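Local coordinates for protein importin-95 (Chaetomium thermophilum, PDB 4XRI) that probably carries proteins into the nucleus as an importin-beta transport receptor, a flexible HEAT-repeat solenoid thought to bind a small GTPase, at residues L560-L564 with V611-I615; E641-A645 with S681-R685. The protein carries 2 engineered substitutions. All coordinates share one frame; numbering follows the deposited sequence.

Interaction 1: residues L560-L564 with V611-I615; sequences LEETL and VLLQI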
ATOM      1  N   LEU A 560      31.784   2.281   6.986  1.00 36.48           N
ATOM      2  CA  LEU A 560      31.034   3.514   7.201  1.00 37.26           C
ATOM      3  C   LEU A 560      31.956   4.726   7.226  1.00 39.05           C
ATOM      4  O   LEU A 560      31.673   5.751   6.604  1.00 35.73           O
ATOM      5  CB  LEU A 560      30.234   3.432   8.505  1.00 37.95           C
ATOM      6  CG  LEU A 560      28.776   2.981   8.389  1.00 39.94           C
ATOM      7  CD1 LEU A 560      28.162   2.806   9.772  1.00 41.22           C
ATOM      8  CD2 LEU A 560      27.993   3.999   7.576  1.00 32.05           C
ATOM      9  N   GLU A 561      33.058   4.597   7.956  1.00 38.13           N
ATOM     10  CA  GLU A 561      34.069   5.647   8.030  1.00 41.52           C
ATOM     11  C   GLU A 561      34.653   5.968   6.657  1.00 42.38           C
ATOM     12  O   GLU A 561      34.960   7.123   6.355  1.00 41.55           O
ATOM     13  CB  GLU A 561      35.189   5.242   8.993  1.00 46.27           C
ATOM     14  CG  GLU A 561      34.764   5.207  10.450  1.00 44.27           C
ATOM     15  CD  GLU A 561      35.753   4.474  11.336  1.00 48.28           C
ATOM     16  OE1 GLU A 561      36.682   3.838  10.793  1.00 47.28           O
ATOM     17  OE2 GLU A 561      35.601   4.530  12.576  1.00 48.56           O
ATOM     18  N   GLU A 562      34.790   4.941   5.824  1.00 35.59           N
ATOM     19  CA  GLU A 562      35.383   5.104   4.502  1.00 40.59           C
ATOM     20  C   GLU A 562      34.457   5.820   3.513  1.00 45.94           C
ATOM     21  O   GLU A 562      34.909   6.296   2.472  1.00 42.75           O
ATOM     22  CB  GLU A 562      35.796   3.739   3.943  1.00 38.50           C
ATOM     23  CG  GLU A 562      37.086   3.206   4.552  1.00 53.26           C
ATOM     24  CD  GLU A 562      37.339   1.743   4.237  1.00 66.11           C
ATOM     25  OE1 GLU A 562      36.481   1.115   3.586  1.00 69.31           O
ATOM     26  OE2 GLU A 562      38.398   1.220   4.648  1.00 71.80           O
ATOM     27  N   THR A 563      33.171   5.908   3.842  1.00 44.61           N
ATOM     28  CA  THR A 563      32.219   6.610   2.981  1.00 40.39           C
ATOM     29  C   THR A 563      32.331   8.122   3.119  1.00 42.77           C
ATOM     30  O   THR A 563      31.828   8.870   2.277  1.00 45.33           O
ATOM     31  CB  THR A 563      30.757   6.211   3.280  1.00 39.94           C
ATOM     32  OG1 THR A 563      30.383   6.676   4.582  1.00 38.13           O
ATOM     33  CG2 THR A 563      30.574   4.700   3.204  1.00 36.64           C
ATOM     34  N   LEU A 564      32.984   8.571   4.186  1.00 40.29           N
ATOM     35  CA  LEU A 564      33.120  10.001   4.440  1.00 38.97           C
ATOM     36  C   LEU A 564      34.017  10.691   3.401  1.00 46.04           C
ATOM     37  O   LEU A 564      33.627  11.718   2.843  1.00 47.79           O
ATOM     38  CB  LEU A 564      33.649  10.256   5.858  1.00 39.50           C
ATOM     39  CG  LEU A 564      32.665  10.010   7.002  1.00 46.37           C
ATOM     40  CD1 LEU A 564      33.294  10.389   8.335  1.00 49.30           C
ATOM     41  CD2 LEU A 564      31.382  10.793   6.776  1.00 46.90           C
ATOM     42  N   VAL A 611      31.255   8.512  13.860  1.00 41.82           N
ATOM     43  CA  VAL A 611      31.048   8.394  12.421  1.00 34.24           C
ATOM     44  C   VAL A 611      29.607   8.730  12.044  1.00 37.38           C
ATOM     45  O   VAL A 611      29.357   9.321  10.995  1.00 34.86           O
ATOM     46  CB  VAL A 611      31.415   6.977  11.896  1.00 40.51           C
ATOM     47  CG1 VAL A 611      30.511   5.909  12.490  1.00 36.79           C
ATOM     48  CG2 VAL A 611      31.357   6.937  10.377  1.00 35.94           C
ATOM     49  N   LEU A 612      28.662   8.383  12.914  1.00 37.73           N
ATOM     50  CA  LEU A 612      27.251   8.615  12.626  1.00 33.87           C
ATOM     51  C   LEU A 612      26.920  10.102  12.628  1.00 39.40           C
ATOM     52  O   LEU A 612      26.141  10.570  11.799  1.00 36.56           O
ATOM     53  CB  LEU A 612      26.358   7.880  13.628  1.00 30.95           C
ATOM     54  CG  LEU A 612      26.234   6.365  13.446  1.00 34.18           C
ATOM     55  CD1 LEU A 612      25.183   5.799  14.391  1.00 32.77           C
ATOM     56  CD2 LEU A 612      25.908   6.016  11.997  1.00 34.05           C
ATOM     57  N   LEU A 613      27.510  10.842  13.561  1.00 37.93           N
ATOM     58  CA  LEU A 613      27.283  12.280  13.629  1.00 37.34           C
ATOM     59  C   LEU A 613      27.996  12.999  12.487  1.00 34.36           C
ATOM     60  O   LEU A 613      27.495  13.990  11.958  1.00 36.39           O
ATOM     61  CB  LEU A 613      27.743  12.842  14.977  1.00 36.48           C
ATOM     62  CG  LEU A 613      26.874  12.457  16.176  1.00 38.40           C
ATOM     63  CD1 LEU A 613      27.297  13.225  17.422  1.00 33.72           C
ATOM     64  CD2 LEU A 613      25.406  12.692  15.872  1.00 32.90           C
ATOM     65  N   GLN A 614      29.168  12.492  12.114  1.00 31.72           N
ATOM     66  CA  GLN A 614      29.914  13.037  10.986  1.00 41.04           C
ATOM     67  C   GLN A 614      29.145  12.860   9.681  1.00 36.84           C
ATOM     68  O   GLN A 614      29.200  13.714   8.796  1.00 36.15           O
ATOM     69  CB  GLN A 614      31.290  12.376  10.878  1.00 39.64           C
ATOM     70  CG  GLN A 614      32.334  12.971  11.806  1.00 47.16           C
ATOM     71  CD  GLN A 614      33.663  12.250  11.736  1.00 57.11           C
ATOM     72  OE1 GLN A 614      33.719  11.045  11.496  1.00 63.55           O
ATOM     73  NE2 GLN A 614      34.747  12.990  11.937  1.00 65.06           N
ATOM     74  N   ILE A 615      28.431  11.746   9.568  1.00 39.09           N
ATOM     75  CA  ILE A 615      27.614  11.482   8.392  1.00 35.25           C
ATOM     76  C   ILE A 615      26.415  12.428   8.359  1.00 35.71           C
ATOM     77  O   ILE A 615      26.051  12.939   7.300  1.00 41.82           O
ATOM     78  CB  ILE A 615      27.139  10.016   8.359  1.00 35.99           C
ATOM     79  CG1 ILE A 615      28.319   9.089   8.065  1.00 43.65           C
ATOM     80  CG2 ILE A 615      26.061   9.817   7.308  1.00 30.95           C
ATOM     81  CD1 ILE A 615      27.971   7.623   8.113  1.00 42.61           C
TER
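L564 and L560 form the apolar part of this contact, reaching across to I615 and V611. The two methyls of L564 divide the work. CD2 rests on I615, 3.7 Å from its CG1. CD1 lies against Q614, 3.8 Å from its CB and 3.3 Å from the amide oxygen OE1. L560 meets I615 end to end, CD2 to CD1 at 3.7 Å, the two side chains crossing at about a right angle. V611 packs through one methyl. Its CG2 is anti to the backbone N, which puts it against the backbone N and CA of E561; it is also 3.8 Å from E561 CG. An alanine at L564 would take away both methyls, and I615 and the aliphatic part of Q614 would probably lose their cover on this side.

T563 and E561 make their polar bonds within one helix or with outside residues. T563 OG1 donates to L560 O at 2.6 Å, 15° out of the carbonyl plane. The same oxygen also accepts from T563 N, and OG1 is bonded to Q583 as well. E561 runs out past V611 to a salt bridge with R607.

The axes of the two short helix segments come within 9.8 Å and run in roughly the same sense, 33° from parallel. Such side-by-side packing of neighbouring helices builds the all-helical solenoid of a HEAT-repeat protein.

Interaction 2: residues E641-A645 with S681-R685; sequences EEEFA and SLGER
E641 meets S681 where two helix ends come together, their CA atoms 4.7 Å apart. E641 has positive phi and is the first residue to leave the helical conformation after helix 625-640. Its CA is 3.4 Å from S681 O, and its CB lies close to the same oxygen. The chain is extended beyond CG, and its carboxylate has a long, weak ion pair with K599. E641 O accepts from F644 N, and L682 CD1 sits 3.3 Å from this oxygen.

E642 comes next, with its CA nearest that of L682. The short 3-10 turn 642-644 then brings F644 inward. F644 CG is anti to the backbone N (chi1 -178°), which sets the ring against L682. CD2 of the ring is 3.9 Å from L682 CD1, and the approach is oblique. I633 and A637 of helix 625-640 also touch this ring, and Y647 meets it edge-to-face.

The setting is that of a HEAT-repeat array: the turn between helices 625-640 and 648-660 packs on the end of helix 665-682. There G683 has positive phi, as E641 does at its own helix end.

A645 closes the first segment. L682 CD2 touches its CA at 3.9 Å. A645 CB also lies 3.5 Å above the plane of the R685 guanidinium, over its centre. The bend of R685 at chi2 (54°) folds the chain back, so CG and the flat group both rest on this one methyl.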
ATOM      1  N   GLU A 641      21.758   2.520  27.261  1.00 44.37           N
ATOM      2  CA  GLU A 641      20.926   3.139  28.294  1.00 46.37           C
ATOM      3  C   GLU A 641      21.580   4.390  28.885  1.00 43.73           C
ATOM      4  O   GLU A 641      21.944   5.298  28.144  1.00 39.77           O
ATOM      5  CB  GLU A 641      20.594   2.117  29.388  1.00 50.27           C
ATOM      6  CG  GLU A 641      19.664   1.015  28.892  1.00 59.33           C
ATOM      7  CD  GLU A 641      19.326  -0.018  29.947  1.00 73.48           C
ATOM      8  OE1 GLU A 641      20.196  -0.329  30.784  1.00 84.95           O
ATOM      9  OE2 GLU A 641      18.182  -0.519  29.940  1.00 77.23           O
ATOM     10  N   GLU A 642      21.731   4.444  30.205  1.00 43.56           N
ATOM     11  CA  GLU A 642      22.281   5.635  30.857  1.00 42.20           C
ATOM     12  C   GLU A 642      23.718   5.930  30.419  1.00 35.22           C
ATOM     13  O   GLU A 642      24.180   7.065  30.513  1.00 42.12           O
ATOM     14  CB  GLU A 642      22.224   5.499  32.382  1.00 43.31           C
ATOM     15  CG  GLU A 642      22.656   4.146  32.917  1.00 64.84           C
ATOM     16  CD  GLU A 642      21.547   3.112  32.848  1.00 75.42           C
ATOM     17  OE1 GLU A 642      21.861   1.908  32.725  1.00 78.15           O
ATOM     18  OE2 GLU A 642      20.362   3.507  32.911  1.00 74.24           O
ATOM     19  N   GLU A 643      24.415   4.910  29.930  1.00 35.44           N
ATOM     20  CA  GLU A 643      25.759   5.090  29.387  1.00 44.88           C
ATOM     21  C   GLU A 643      25.743   5.946  28.120  1.00 45.81           C
ATOM     22  O   GLU A 643      26.770   6.494  27.719  1.00 50.99           O
ATOM     23  CB  GLU A 643      26.407   3.735  29.087  1.00 47.97           C
ATOM     24  CG  GLU A 643      27.605   3.415  29.961  1.00 68.39           C
ATOM     25  CD  GLU A 643      28.491   2.337  29.361  1.00 74.20           C
ATOM     26  OE1 GLU A 643      28.092   1.153  29.384  1.00 72.77           O
ATOM     27  OE2 GLU A 643      29.587   2.679  28.861  1.00 72.18           O
ATOM     28  N   PHE A 644      24.574   6.059  27.499  1.00 47.04           N
ATOM     29  CA  PHE A 644      24.421   6.833  26.271  1.00 37.80           C
ATOM     30  C   PHE A 644      24.424   8.337  26.547  1.00 41.90           C
ATOM     31  O   PHE A 644      24.651   9.139  25.642  1.00 33.79           O
ATOM     32  CB  PHE A 644      23.130   6.429  25.551  1.00 39.61           C
ATOM     33  CG  PHE A 644      22.913   7.134  24.241  1.00 38.74           C
ATOM     34  CD1 PHE A 644      23.493   6.653  23.080  1.00 38.27           C
ATOM     35  CD2 PHE A 644      22.124   8.271  24.173  1.00 33.86           C
ATOM     36  CE1 PHE A 644      23.291   7.294  21.874  1.00 35.68           C
ATOM     37  CE2 PHE A 644      21.926   8.920  22.971  1.00 37.93           C
ATOM     38  CZ  PHE A 644      22.508   8.428  21.819  1.00 37.85           C
ATOM     39  N   ALA A 645      24.186   8.705  27.802  1.00 39.93           N
ATOM     40  CA  ALA A 645      24.074  10.106  28.208  1.00 33.99           C
ATOM     41  C   ALA A 645      25.259  10.967  27.776  1.00 34.76           C
ATOM     42  O   ALA A 645      25.099  12.159  27.509  1.00 40.54           O
ATOM     43  CB  ALA A 645      23.904  10.192  29.715  1.00 44.56           C
ATOM     44  N   SER A 681      15.203   5.206  27.546  1.00 42.66           N
ATOM     45  CA  SER A 681      16.476   4.517  27.731  1.00 45.58           C
ATOM     46  C   SER A 681      17.340   5.168  28.806  1.00 44.96           C
ATOM     47  O   SER A 681      18.029   4.479  29.558  1.00 45.96           O
ATOM     48  CB  SER A 681      17.252   4.464  26.412  1.00 46.24           C
ATOM     49  OG  SER A 681      16.546   3.717  25.435  1.00 50.91           O
ATOM     50  N   LEU A 682      17.308   6.495  28.874  1.00 38.65           N
ATOM     51  CA  LEU A 682      18.141   7.228  29.822  1.00 39.88           C
ATOM     52  C   LEU A 682      17.399   7.504  31.123  1.00 47.29           C
ATOM     53  O   LEU A 682      18.017   7.728  32.162  1.00 48.43           O
ATOM     54  CB  LEU A 682      18.625   8.546  29.210  1.00 48.00           C
ATOM     55  CG  LEU A 682      19.893   8.539  28.348  1.00 51.01           C
ATOM     56  CD1 LEU A 682      19.791   7.558  27.193  1.00 57.99           C
ATOM     57  CD2 LEU A 682      20.174   9.944  27.828  1.00 50.47           C
ATOM     58  N   GLY A 683      16.073   7.490  31.056  1.00 50.21           N
ATOM     59  CA  GLY A 683      15.246   7.767  32.216  1.00 48.71           C
ATOM     60  C   GLY A 683      15.445   9.179  32.730  1.00 48.53           C
ATOM     61  O   GLY A 683      15.495  10.133  31.953  1.00 43.00           O
ATOM     62  N   GLU A 684      15.579   9.305  34.047  1.00 48.56           N
ATOM     63  CA  GLU A 684      15.735  10.601  34.701  1.00 49.71           C
ATOM     64  C   GLU A 684      17.011  11.319  34.267  1.00 45.03           C
ATOM     65  O   GLU A 684      17.151  12.527  34.456  1.00 41.78           O
ATOM     66  CB  GLU A 684      15.726  10.418  36.217  1.00 56.84           C
ATOM     67  CG  GLU A 684      14.526   9.635  36.725  1.00 65.77           C
ATOM     68  CD  GLU A 684      14.555   9.429  38.225  1.00 75.69           C
ATOM     69  OE1 GLU A 684      15.580   9.764  38.853  1.00 73.72           O
ATOM     70  OE2 GLU A 684      13.550   8.930  38.775  1.00 78.06           O
ATOM     71  N   ARG A 685      17.935  10.571  33.675  1.00 43.16           N
ATOM     72  CA  ARG A 685      19.176  11.134  33.158  1.00 46.00           C
ATOM     73  C   ARG A 685      18.915  12.025  31.939  1.00 45.25           C
ATOM     74  O   ARG A 685      19.754  12.845  31.560  1.00 41.75           O
ATOM     75  CB  ARG A 685      20.153  10.009  32.802  1.00 52.47           C
ATOM     76  CG  ARG A 685      21.525  10.467  32.343  1.00 56.31           C
ATOM     77  CD  ARG A 685      22.158  11.412  33.346  1.00 56.82           C
ATOM     78  NE  ARG A 685      23.469  11.887  32.910  1.00 57.27           N
ATOM     79  CZ  ARG A 685      23.659  12.932  32.111  1.00 59.92           C
ATOM     80  NH1 ARG A 685      24.890  13.291  31.770  1.00 62.96           N
ATOM     81  NH2 ARG A 685      22.620  13.614  31.653  1.00 51.58           N
TER

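In the fold
Interaction 1 comes first along the chain and closes before interaction 2 opens. Their centres are about 24 Å apart, and their nearest atoms about 8 Å apart, without touching. Both lie on the same side of the chain's centre, in the C-terminal half. Interaction 1 joins helices 546-567 and 605-616. Interaction 2 joins the turn after helix 625-640 to the end of helix 665-682. Helix 625-640 links them: L612 and I615 touch it beside interaction 1, and F644 and S681 touch it beside interaction 2. Both contacts thus lie in one all-helical solenoid, held together by packing between helices that are near in sequence.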